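Local coordinates for protein uridylate-specific endoribonuclease nsp11 (Prrsv 16244b, PDB 5EYI) that probably cleaves viral RNA at uridylates as an endoribonuclease, trimming polyuridine tracts so that host double-stranded RNA sensors are not activated, at residues L8-G16 with M203-R211; V31-T42 with K47-S55. The protein carries 1 engineered substitution. All blocks are in the same frame, centred on the assembly; numbering follows the deposited sequence.

Contact 1 (L8-G16 with M203-R211); sequences LPKVAHNLG and MMLDFKEVR
The type I' beta turn Leu205 to Lys208, at the tip of the hairpin of strands 198-205 and 208-215, packs against helix 9-14 through Asp206 and Phe207. Asn14 makes the direct hydrogen bond between the two segments. Its ND2 donates to Asp206 O at 2.9 Å, with an N-H...O angle of 160°. The acceptor lies in the plane of the Asn14 amide, but the donor sits above the carbonyl plane of Asp206. The planes of the Asn14 amide and the Asp206 carboxylate are turned only 20° apart. Asp206 CB rests on Val11 CG2, and Asp206 OD2 lies alongside the extended chain of Lys10, 3.5 Å from CE. Lys10 NZ stays 4.3 Å from Asp206 OD2, beyond a salt bridge, and pairs instead with Glu111. Ser106 and Ser161 hydrogen-bond to Asp206 OD2, and Ser161 OG also bonds Asn14 ND2, so one serine serves both groups.

The contact thus joins the N-terminal domain to the hairpin of the NendoU domain. Phe207 carries the apolar half. Leu15 CD1 lies over one face of its ring, 4.0 Å from the centroid, in a CH-pi contact. Val11 CG1 meets the ring edge in its plane, 3.9 Å from Phe207 CD2. This methyl is anti to the backbone N of Val11 (chi1 162°), which turns it to Phe207 while CG2 faces Asp206. Leu89 of strand 85-93 also touches Phe207. At the partly exposed margin, the Lys208 chain, bent at three torsions, brings CE within 3.3 Å of Asn14 OD1. A water donates to both Asn14 O and Phe207 O, 2.7 Å from the latter.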
loop_
_atom_site.group_PDB
_atom_site.type_symbol
_atom_site.label_atom_id
_atom_site.label_comp_id
_atom_site.label_asym_id
_atom_site.label_seq_id
_atom_site.Cartn_x
_atom_site.Cartn_y
_atom_site.Cartn_z
ATOM N N LEU A 8 0.710 -27.416 1.206
ATOM C CA LEU A 8 1.633 -27.041 2.277
ATOM C C LEU A 8 0.786 -26.766 3.530
ATOM O O LEU A 8 -0.346 -26.298 3.402
ATOM C CB LEU A 8 2.439 -25.799 1.889
ATOM C CG LEU A 8 3.348 -25.944 0.651
ATOM C CD1 LEU A 8 3.883 -24.590 0.228
ATOM C CD2 LEU A 8 4.487 -26.901 0.923
ATOM N N PRO A 9 1.310 -27.071 4.736
ATOM C CA PRO A 9 0.438 -26.950 5.924
ATOM C C PRO A 9 -0.298 -25.615 6.075
ATOM O O PRO A 9 -1.494 -25.601 6.359
ATOM C CB PRO A 9 1.394 -27.206 7.088
ATOM C CG PRO A 9 2.425 -28.127 6.515
ATOM C CD PRO A 9 2.582 -27.747 5.065
ATOM N N LYS A 10 0.414 -24.520 5.837
ATOM C CA LYS A 10 -0.142 -23.171 5.968
ATOM C C LYS A 10 -1.406 -22.888 5.151
ATOM O O LYS A 10 -2.258 -22.132 5.610
ATOM C CB LYS A 10 0.919 -22.121 5.649
ATOM C CG LYS A 10 1.461 -22.151 4.225
ATOM C CD LYS A 10 2.769 -21.398 4.139
ATOM C CE LYS A 10 3.388 -21.558 2.767
ATOM N NZ LYS A 10 4.710 -20.883 2.707
ATOM N N VAL A 11 -1.525 -23.481 3.959
ATOM C CA VAL A 11 -2.705 -23.295 3.106
ATOM C C VAL A 11 -3.948 -23.823 3.820
ATOM O O VAL A 11 -4.969 -23.124 3.907
ATOM C CB VAL A 11 -2.544 -23.994 1.729
ATOM C CG1 VAL A 11 -3.878 -24.182 1.025
ATOM C CG2 VAL A 11 -1.602 -23.202 0.835
ATOM N N ALA A 12 -3.858 -25.060 4.303
ATOM C CA ALA A 12 -4.961 -25.681 5.045
ATOM C C ALA A 12 -5.239 -24.929 6.346
ATOM O O ALA A 12 -6.397 -24.684 6.662
ATOM C CB ALA A 12 -4.667 -27.150 5.334
ATOM N N HIS A 13 -4.182 -24.554 7.082
ATOM C CA HIS A 13 -4.343 -23.818 8.343
ATOM C C HIS A 13 -5.132 -22.528 8.117
ATOM O O HIS A 13 -6.077 -22.238 8.854
ATOM C CB HIS A 13 -3.006 -23.459 8.989
ATOM C CG HIS A 13 -2.170 -24.628 9.394
ATOM N ND1 HIS A 13 -2.671 -25.904 9.537
ATOM C CD2 HIS A 13 -0.858 -24.706 9.714
ATOM C CE1 HIS A 13 -1.699 -26.718 9.901
ATOM N NE2 HIS A 13 -0.591 -26.014 10.029
ATOM N N ASN A 14 -4.786 -21.794 7.064
ATOM C CA ASN A 14 -5.485 -20.547 6.733
ATOM C C ASN A 14 -6.976 -20.734 6.441
ATOM O O ASN A 14 -7.738 -19.785 6.567
ATOM C CB ASN A 14 -4.795 -19.833 5.559
ATOM C CG ASN A 14 -3.374 -19.385 5.897
ATOM O OD1 ASN A 14 -3.021 -19.231 7.058
ATOM N ND2 ASN A 14 -2.557 -19.187 4.884
ATOM N N LEU A 15 -7.378 -21.941 6.028
ATOM C CA LEU A 15 -8.800 -22.303 5.866
ATOM C C LEU A 15 -9.439 -22.952 7.118
ATOM O O LEU A 15 -10.608 -23.316 7.089
ATOM C CB LEU A 15 -8.969 -23.233 4.654
ATOM C CG LEU A 15 -8.686 -22.612 3.288
ATOM C CD1 LEU A 15 -8.550 -23.684 2.221
ATOM C CD2 LEU A 15 -9.776 -21.623 2.916
ATOM N N GLY A 16 -8.681 -23.079 8.202
ATOM C CA GLY A 16 -9.177 -23.632 9.457
ATOM C C GLY A 16 -9.052 -25.140 9.610
ATOM O O GLY A 16 -9.745 -25.730 10.450
ATOM N N MET A 203 -5.943 -8.687 -0.931
ATOM C CA MET A 203 -5.969 -9.955 -1.663
ATOM C C MET A 203 -5.727 -11.108 -0.710
ATOM O O MET A 203 -5.593 -10.917 0.500
ATOM C CB MET A 203 -4.947 -9.947 -2.822
ATOM C CG MET A 203 -3.499 -9.741 -2.401
ATOM S SD MET A 203 -2.395 -9.390 -3.791
ATOM C CE MET A 203 -2.287 -11.024 -4.488
ATOM N N MET A 204 -5.718 -12.312 -1.254
ATOM C CA MET A 204 -5.431 -13.494 -0.478
ATOM C C MET A 204 -4.136 -14.138 -0.954
ATOM O O MET A 204 -3.827 -14.135 -2.156
ATOM C CB MET A 204 -6.605 -14.470 -0.539
ATOM C CG MET A 204 -7.742 -14.091 0.404
ATOM S SD MET A 204 -9.010 -15.357 0.393
ATOM C CE MET A 204 -9.599 -15.296 2.082
ATOM N N LEU A 205 -3.384 -14.651 0.023
ATOM C CA LEU A 205 -2.179 -15.443 -0.196
ATOM C C LEU A 205 -2.340 -16.702 0.633
ATOM O O LEU A 205 -2.483 -16.615 1.859
ATOM C CB LEU A 205 -0.945 -14.663 0.244
ATOM C CG LEU A 205 0.400 -15.383 0.337
ATOM C CD1 LEU A 205 0.728 -16.188 -0.911
ATOM C CD2 LEU A 205 1.487 -14.356 0.589
ATOM N N ASP A 206 -2.356 -17.861 -0.034
ATOM C CA ASP A 206 -2.646 -19.153 0.618
ATOM C C ASP A 206 -3.980 -19.113 1.382
ATOM O O ASP A 206 -4.093 -19.675 2.462
ATOM C CB ASP A 206 -1.493 -19.566 1.567
ATOM C CG ASP A 206 -0.153 -19.691 0.857
ATOM O OD1 ASP A 206 -0.135 -20.106 -0.321
ATOM O OD2 ASP A 206 0.893 -19.403 1.485
ATOM N N PHE A 207 -4.973 -18.432 0.810
ATOM C CA PHE A 207 -6.283 -18.184 1.443
ATOM C C PHE A 207 -6.271 -17.340 2.730
ATOM O O PHE A 207 -7.236 -17.358 3.473
ATOM C CB PHE A 207 -7.041 -19.500 1.693
ATOM C CG PHE A 207 -7.251 -20.324 0.452
ATOM C CD1 PHE A 207 -8.210 -19.954 -0.488
ATOM C CD2 PHE A 207 -6.503 -21.475 0.230
ATOM C CE1 PHE A 207 -8.417 -20.713 -1.627
ATOM C CE2 PHE A 207 -6.705 -22.240 -0.912
ATOM C CZ PHE A 207 -7.669 -21.858 -1.842
ATOM N N LYS A 208 -5.208 -16.587 2.980
ATOM C CA LYS A 208 -5.137 -15.693 4.124
ATOM C C LYS A 208 -5.300 -14.279 3.585
ATOM O O LYS A 208 -4.620 -13.897 2.640
ATOM C CB LYS A 208 -3.796 -15.871 4.834
ATOM C CG LYS A 208 -3.403 -14.799 5.838
ATOM C CD LYS A 208 -3.913 -15.084 7.233
ATOM C CE LYS A 208 -2.996 -16.045 7.973
ATOM N NZ LYS A 208 -1.752 -15.383 8.462
ATOM N N GLU A 209 -6.193 -13.508 4.197
ATOM C CA GLU A 209 -6.385 -12.099 3.834
ATOM C C GLU A 209 -5.134 -11.306 4.155
ATOM O O GLU A 209 -4.674 -11.299 5.289
ATOM C CB GLU A 209 -7.576 -11.492 4.584
ATOM C CG GLU A 209 -8.935 -11.982 4.101
ATOM C CD GLU A 209 -9.384 -11.371 2.779
ATOM O OE1 GLU A 209 -10.490 -11.747 2.326
ATOM O OE2 GLU A 209 -8.658 -10.527 2.182
ATOM N N VAL A 210 -4.572 -10.668 3.140
ATOM C CA VAL A 210 -3.364 -9.863 3.293
ATOM C C VAL A 210 -3.571 -8.551 2.579
ATOM O O VAL A 210 -4.545 -8.391 1.836
ATOM C CB VAL A 210 -2.118 -10.575 2.710
ATOM C CG1 VAL A 210 -1.868 -11.900 3.427
ATOM C CG2 VAL A 210 -2.241 -10.810 1.198
ATOM N N ARG A 211 -2.638 -7.633 2.789
ATOM C CA ARG A 211 -2.576 -6.391 2.046
ATOM C C ARG A 211 -1.223 -6.280 1.356
ATOM O O ARG A 211 -0.202 -6.616 1.942
ATOM C CB ARG A 211 -2.807 -5.197 2.975
ATOM C CG ARG A 211 -4.191 -5.187 3.618
ATOM C CD ARG A 211 -4.393 -4.016 4.571
ATOM N NE ARG A 211 -5.600 -4.182 5.387
ATOM C CZ ARG A 211 -5.697 -4.911 6.504
ATOM N NH1 ARG A 211 -4.655 -5.581 6.998
ATOM N NH2 ARG A 211 -6.866 -4.974 7.143
HETATM O O HOH W 1 -9.616 -18.007 4.559
#

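Contact 2 (V31-T42 with K47-S55); sequences VELAPHWPVVTT and KWPDRLVAS
Strands 39-41 and 51-55 pair in parallel, joined by four backbone hydrogen bonds: Val39 N to Asp50 O, Leu52 N to Val39 O, Thr41 N to Leu52 O, and Ala54 N to Thr41 O. The last is the shortest at 2.7 Å. The tight part of the contact is built round Trp48. Ala34 CB sits over one face of the indole, 3.4 Å from the centroid of the five-membered ring. Pro35 CD touches Trp48 CD1 at 3.8 Å. Thr41 OG1 comes to the ring edge, 3.6 Å from Trp48 CZ3, and its hydroxyl hydrogen-bonds to Asp22. Val31 CG2 meets Trp48 CZ2 at 3.7 Å.

The strands belong to the mixed sheet of the N-terminal domain, where 51-55 also pairs with 85-93. Val40 and Leu52 lie side by side and both reach Ala12 of helix 9-14. Arg51 NH1 donates to Trp48 O at 2.9 Å, NH2 hydrogen-bonds Asn44 OD1, and the guanidinium makes a cation-pi contact with Phe92. The looser, hydrated margin runs where 34-38 passes Asp50. One water links Ala34 O to Asp50 N. Another bridges Pro35 O and Asp50 OD2, while Lys94 N donates to OD1. At the Thr42 end a third water donates to Thr42 O and Ala54 O.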
loop_
_atom_site.group_PDB
_atom_site.type_symbol
_atom_site.label_atom_id
_atom_site.label_comp_id
_atom_site.label_asym_id
_atom_site.label_seq_id
_atom_site.Cartn_x
_atom_site.Cartn_y
_atom_site.Cartn_z
ATOM N N VAL A 31 -9.124 -41.809 12.955
ATOM C CA VAL A 31 -10.168 -41.828 11.920
ATOM C C VAL A 31 -11.593 -41.827 12.504
ATOM O O VAL A 31 -12.526 -41.281 11.907
ATOM C CB VAL A 31 -9.945 -43.022 10.944
ATOM C CG1 VAL A 31 -10.191 -44.369 11.626
ATOM C CG2 VAL A 31 -10.804 -42.869 9.697
ATOM N N GLU A 32 -11.736 -42.420 13.685
ATOM C CA GLU A 32 -13.009 -42.435 14.419
ATOM C C GLU A 32 -13.457 -41.044 14.900
ATOM O O GLU A 32 -14.652 -40.841 15.123
ATOM C CB GLU A 32 -13.015 -43.461 15.585
ATOM C CG GLU A 32 -11.692 -43.723 16.316
ATOM C CD GLU A 32 -10.784 -44.718 15.586
ATOM O OE1 GLU A 32 -9.667 -44.319 15.177
ATOM O OE2 GLU A 32 -11.194 -45.887 15.386
ATOM N N LEU A 33 -12.520 -40.098 15.046
ATOM C CA LEU A 33 -12.846 -38.695 15.382
ATOM C C LEU A 33 -13.015 -37.767 14.181
ATOM O O LEU A 33 -13.469 -36.638 14.342
ATOM C CB LEU A 33 -11.794 -38.113 16.339
ATOM C CG LEU A 33 -11.838 -38.706 17.756
ATOM C CD1 LEU A 33 -10.613 -38.307 18.572
ATOM C CD2 LEU A 33 -13.120 -38.290 18.465
ATOM N N ALA A 34 -12.687 -38.234 12.980
ATOM C CA ALA A 34 -12.788 -37.402 11.773
ATOM C C ALA A 34 -14.197 -36.901 11.440
ATOM O O ALA A 34 -14.327 -35.853 10.811
ATOM C CB ALA A 34 -12.183 -38.125 10.572
ATOM N N PRO A 35 -15.258 -37.639 11.851
ATOM C CA PRO A 35 -16.612 -37.076 11.710
ATOM C C PRO A 35 -16.911 -35.851 12.586
ATOM O O PRO A 35 -17.899 -35.165 12.341
ATOM C CB PRO A 35 -17.526 -38.246 12.116
ATOM C CG PRO A 35 -16.722 -39.461 11.826
ATOM C CD PRO A 35 -15.315 -39.078 12.186
ATOM N N HIS A 36 -16.066 -35.576 13.578
ATOM C CA HIS A 36 -16.317 -34.520 14.558
ATOM C C HIS A 36 -15.314 -33.362 14.534
ATOM O O HIS A 36 -15.398 -32.468 15.374
ATOM C CB HIS A 36 -16.368 -35.169 15.938
ATOM C CG HIS A 36 -17.319 -36.325 16.002
ATOM N ND1 HIS A 36 -16.901 -37.626 16.194
ATOM C CD2 HIS A 36 -18.660 -36.381 15.831
ATOM C CE1 HIS A 36 -17.951 -38.428 16.182
ATOM N NE2 HIS A 36 -19.029 -37.699 15.956
ATOM N N TRP A 37 -14.396 -33.365 13.562
ATOM C CA TRP A 37 -13.376 -32.316 13.415
ATOM C C TRP A 37 -13.281 -31.874 11.965
ATOM O O TRP A 37 -13.496 -32.680 11.071
ATOM C CB TRP A 37 -12.020 -32.856 13.865
ATOM C CG TRP A 37 -11.927 -32.975 15.327
ATOM C CD1 TRP A 37 -12.230 -34.060 16.082
ATOM C CD2 TRP A 37 -11.525 -31.948 16.236
ATOM N NE1 TRP A 37 -12.036 -33.785 17.405
ATOM C CE2 TRP A 37 -11.602 -32.492 17.533
ATOM C CE3 TRP A 37 -11.106 -30.616 16.078
ATOM C CZ2 TRP A 37 -11.282 -31.759 18.671
ATOM C CZ3 TRP A 37 -10.774 -29.888 17.207
ATOM C CH2 TRP A 37 -10.863 -30.462 18.492
ATOM N N PRO A 38 -12.964 -30.593 11.715
ATOM C CA PRO A 38 -12.571 -30.265 10.340
ATOM C C PRO A 38 -11.296 -31.030 9.973
ATOM O O PRO A 38 -10.321 -30.999 10.733
ATOM C CB PRO A 38 -12.311 -28.751 10.386
ATOM C CG PRO A 38 -12.974 -28.273 11.631
ATOM C CD PRO A 38 -12.917 -29.415 12.598
ATOM N N VAL A 39 -11.310 -31.739 8.850
ATOM C CA VAL A 39 -10.148 -32.541 8.462
ATOM C C VAL A 39 -9.682 -32.201 7.046
ATOM O O VAL A 39 -10.485 -32.039 6.144
ATOM C CB VAL A 39 -10.407 -34.060 8.608
ATOM C CG1 VAL A 39 -10.380 -34.465 10.077
ATOM C CG2 VAL A 39 -11.722 -34.470 7.954
ATOM N N VAL A 40 -8.369 -32.069 6.887
ATOM C CA VAL A 40 -7.747 -31.933 5.583
ATOM C C VAL A 40 -7.292 -33.335 5.208
ATOM O O VAL A 40 -6.733 -34.058 6.038
ATOM C CB VAL A 40 -6.594 -30.897 5.556
ATOM C CG1 VAL A 40 -5.517 -31.179 6.601
ATOM C CG2 VAL A 40 -5.979 -30.823 4.158
ATOM N N THR A 41 -7.561 -33.725 3.971
ATOM C CA THR A 41 -7.473 -35.121 3.575
ATOM C C THR A 41 -7.421 -35.249 2.057
ATOM O O THR A 41 -7.762 -34.301 1.342
ATOM C CB THR A 41 -8.692 -35.908 4.117
ATOM O OG1 THR A 41 -8.549 -37.303 3.824
ATOM C CG2 THR A 41 -10.014 -35.380 3.527
ATOM N N THR A 42 -6.984 -36.413 1.572
ATOM C CA THR A 42 -7.133 -36.756 0.151
ATOM C C THR A 42 -8.283 -37.736 -0.086
ATOM O O THR A 42 -8.522 -38.128 -1.229
ATOM C CB THR A 42 -5.833 -37.303 -0.477
ATOM O OG1 THR A 42 -5.466 -38.530 0.149
ATOM C CG2 THR A 42 -4.713 -36.312 -0.316
ATOM N N LYS A 47 -18.640 -39.339 5.377
ATOM C CA LYS A 47 -18.755 -39.428 6.833
ATOM C C LYS A 47 -18.070 -38.267 7.577
ATOM O O LYS A 47 -18.301 -38.101 8.772
ATOM C CB LYS A 47 -18.214 -40.767 7.349
ATOM C CG LYS A 47 -18.993 -41.966 6.834
ATOM C CD LYS A 47 -18.537 -43.274 7.461
ATOM C CE LYS A 47 -17.179 -43.718 6.944
ATOM N NZ LYS A 47 -17.054 -45.203 6.980
ATOM N N TRP A 48 -17.226 -37.492 6.890
ATOM C CA TRP A 48 -16.547 -36.332 7.480
ATOM C C TRP A 48 -17.136 -35.046 6.900
ATOM O O TRP A 48 -16.631 -34.532 5.906
ATOM C CB TRP A 48 -15.035 -36.412 7.217
ATOM C CG TRP A 48 -14.438 -37.757 7.536
ATOM C CD1 TRP A 48 -14.897 -38.678 8.445
ATOM C CD2 TRP A 48 -13.266 -38.327 6.951
ATOM N NE1 TRP A 48 -14.093 -39.787 8.442
ATOM C CE2 TRP A 48 -13.083 -39.601 7.536
ATOM C CE3 TRP A 48 -12.354 -37.890 5.979
ATOM C CZ2 TRP A 48 -12.019 -40.436 7.191
ATOM C CZ3 TRP A 48 -11.294 -38.730 5.633
ATOM C CH2 TRP A 48 -11.140 -39.986 6.238
ATOM N N PRO A 49 -18.203 -34.509 7.530
ATOM C CA PRO A 49 -18.944 -33.413 6.895
ATOM C C PRO A 49 -18.195 -32.098 6.762
ATOM O O PRO A 49 -18.523 -31.313 5.881
ATOM C CB PRO A 49 -20.179 -33.247 7.793
ATOM C CG PRO A 49 -19.758 -33.775 9.116
ATOM C CD PRO A 49 -18.784 -34.879 8.836
ATOM N N ASP A 50 -17.227 -31.840 7.635
ATOM C CA ASP A 50 -16.364 -30.669 7.501
ATOM C C ASP A 50 -15.003 -31.186 7.080
ATOM O O ASP A 50 -14.278 -31.782 7.874
ATOM C CB ASP A 50 -16.321 -29.886 8.808
ATOM C CG ASP A 50 -17.712 -29.499 9.280
ATOM O OD1 ASP A 50 -18.322 -28.612 8.657
ATOM O OD2 ASP A 50 -18.215 -30.108 10.247
ATOM N N ARG A 51 -14.687 -31.021 5.804
ATOM C CA ARG A 51 -13.464 -31.573 5.261
ATOM C C ARG A 51 -12.936 -30.742 4.118
ATOM O O ARG A 51 -13.699 -30.144 3.364
ATOM C CB ARG A 51 -13.671 -33.031 4.819
ATOM C CG ARG A 51 -14.706 -33.222 3.727
ATOM C CD ARG A 51 -14.827 -34.684 3.309
ATOM N NE ARG A 51 -15.700 -34.826 2.147
ATOM C CZ ARG A 51 -17.028 -34.710 2.148
ATOM N NH1 ARG A 51 -17.708 -34.444 3.265
ATOM N NH2 ARG A 51 -17.695 -34.866 1.005
ATOM N N LEU A 52 -11.616 -30.713 4.007
ATOM C CA LEU A 52 -10.932 -30.005 2.943
ATOM C C LEU A 52 -10.247 -31.093 2.150
ATOM O O LEU A 52 -9.270 -31.668 2.625
ATOM C CB LEU A 52 -9.914 -29.016 3.523
ATOM C CG LEU A 52 -9.137 -28.179 2.506
ATOM C CD1 LEU A 52 -10.086 -27.289 1.712
ATOM C CD2 LEU A 52 -8.057 -27.362 3.208
ATOM N N VAL A 53 -10.784 -31.414 0.972
ATOM C CA VAL A 53 -10.262 -32.531 0.195
ATOM C C VAL A 53 -9.249 -31.994 -0.804
ATOM O O VAL A 53 -9.570 -31.105 -1.586
ATOM C CB VAL A 53 -11.365 -33.322 -0.550
ATOM C CG1 VAL A 53 -10.744 -34.481 -1.331
ATOM C CG2 VAL A 53 -12.407 -33.861 0.430
ATOM N N ALA A 54 -8.034 -32.538 -0.750
ATOM C CA ALA A 54 -6.984 -32.273 -1.730
ATOM C C ALA A 54 -6.960 -33.404 -2.756
ATOM O O ALA A 54 -6.829 -34.578 -2.395
ATOM C CB ALA A 54 -5.642 -32.195 -1.035
ATOM N N SER A 55 -7.080 -33.064 -4.029
ATOM C CA SER A 55 -7.174 -34.084 -5.069
ATOM C C SER A 55 -6.397 -33.683 -6.297
ATOM O O SER A 55 -6.236 -32.497 -6.596
ATOM C CB SER A 55 -8.637 -34.324 -5.448
ATOM O OG SER A 55 -9.240 -33.141 -5.946
HETATM O O HOH W 2 -15.650 -33.740 9.594
HETATM O O HOH W 3 -17.302 -32.318 11.455
HETATM O O HOH W 4 -8.319 -37.002 -3.849
#

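Overall arrangement
After the short strand 6-7 the chain enters 8-16, which carries helix 9-14 and is the first half of contact 1. It then forms contact 2, where only four residues separate 31-42 from 47-55, a short local loop. The chain continues through the rest of the N-terminal domain and most of the NendoU domain before 203-211 returns to the helix and closes contact 1. Contact 2 is therefore nested inside the long loop of contact 1. Their centres are about 18 Å apart, yet they touch: Leu15 CD1 lies 3.8 Å from Leu52 CD2, and Gly16 O 4.0 Å from Pro38 CB. Helix 9-14 sits between the two, with Val11 toward the NendoU hairpin and Ala12 toward the parallel strands.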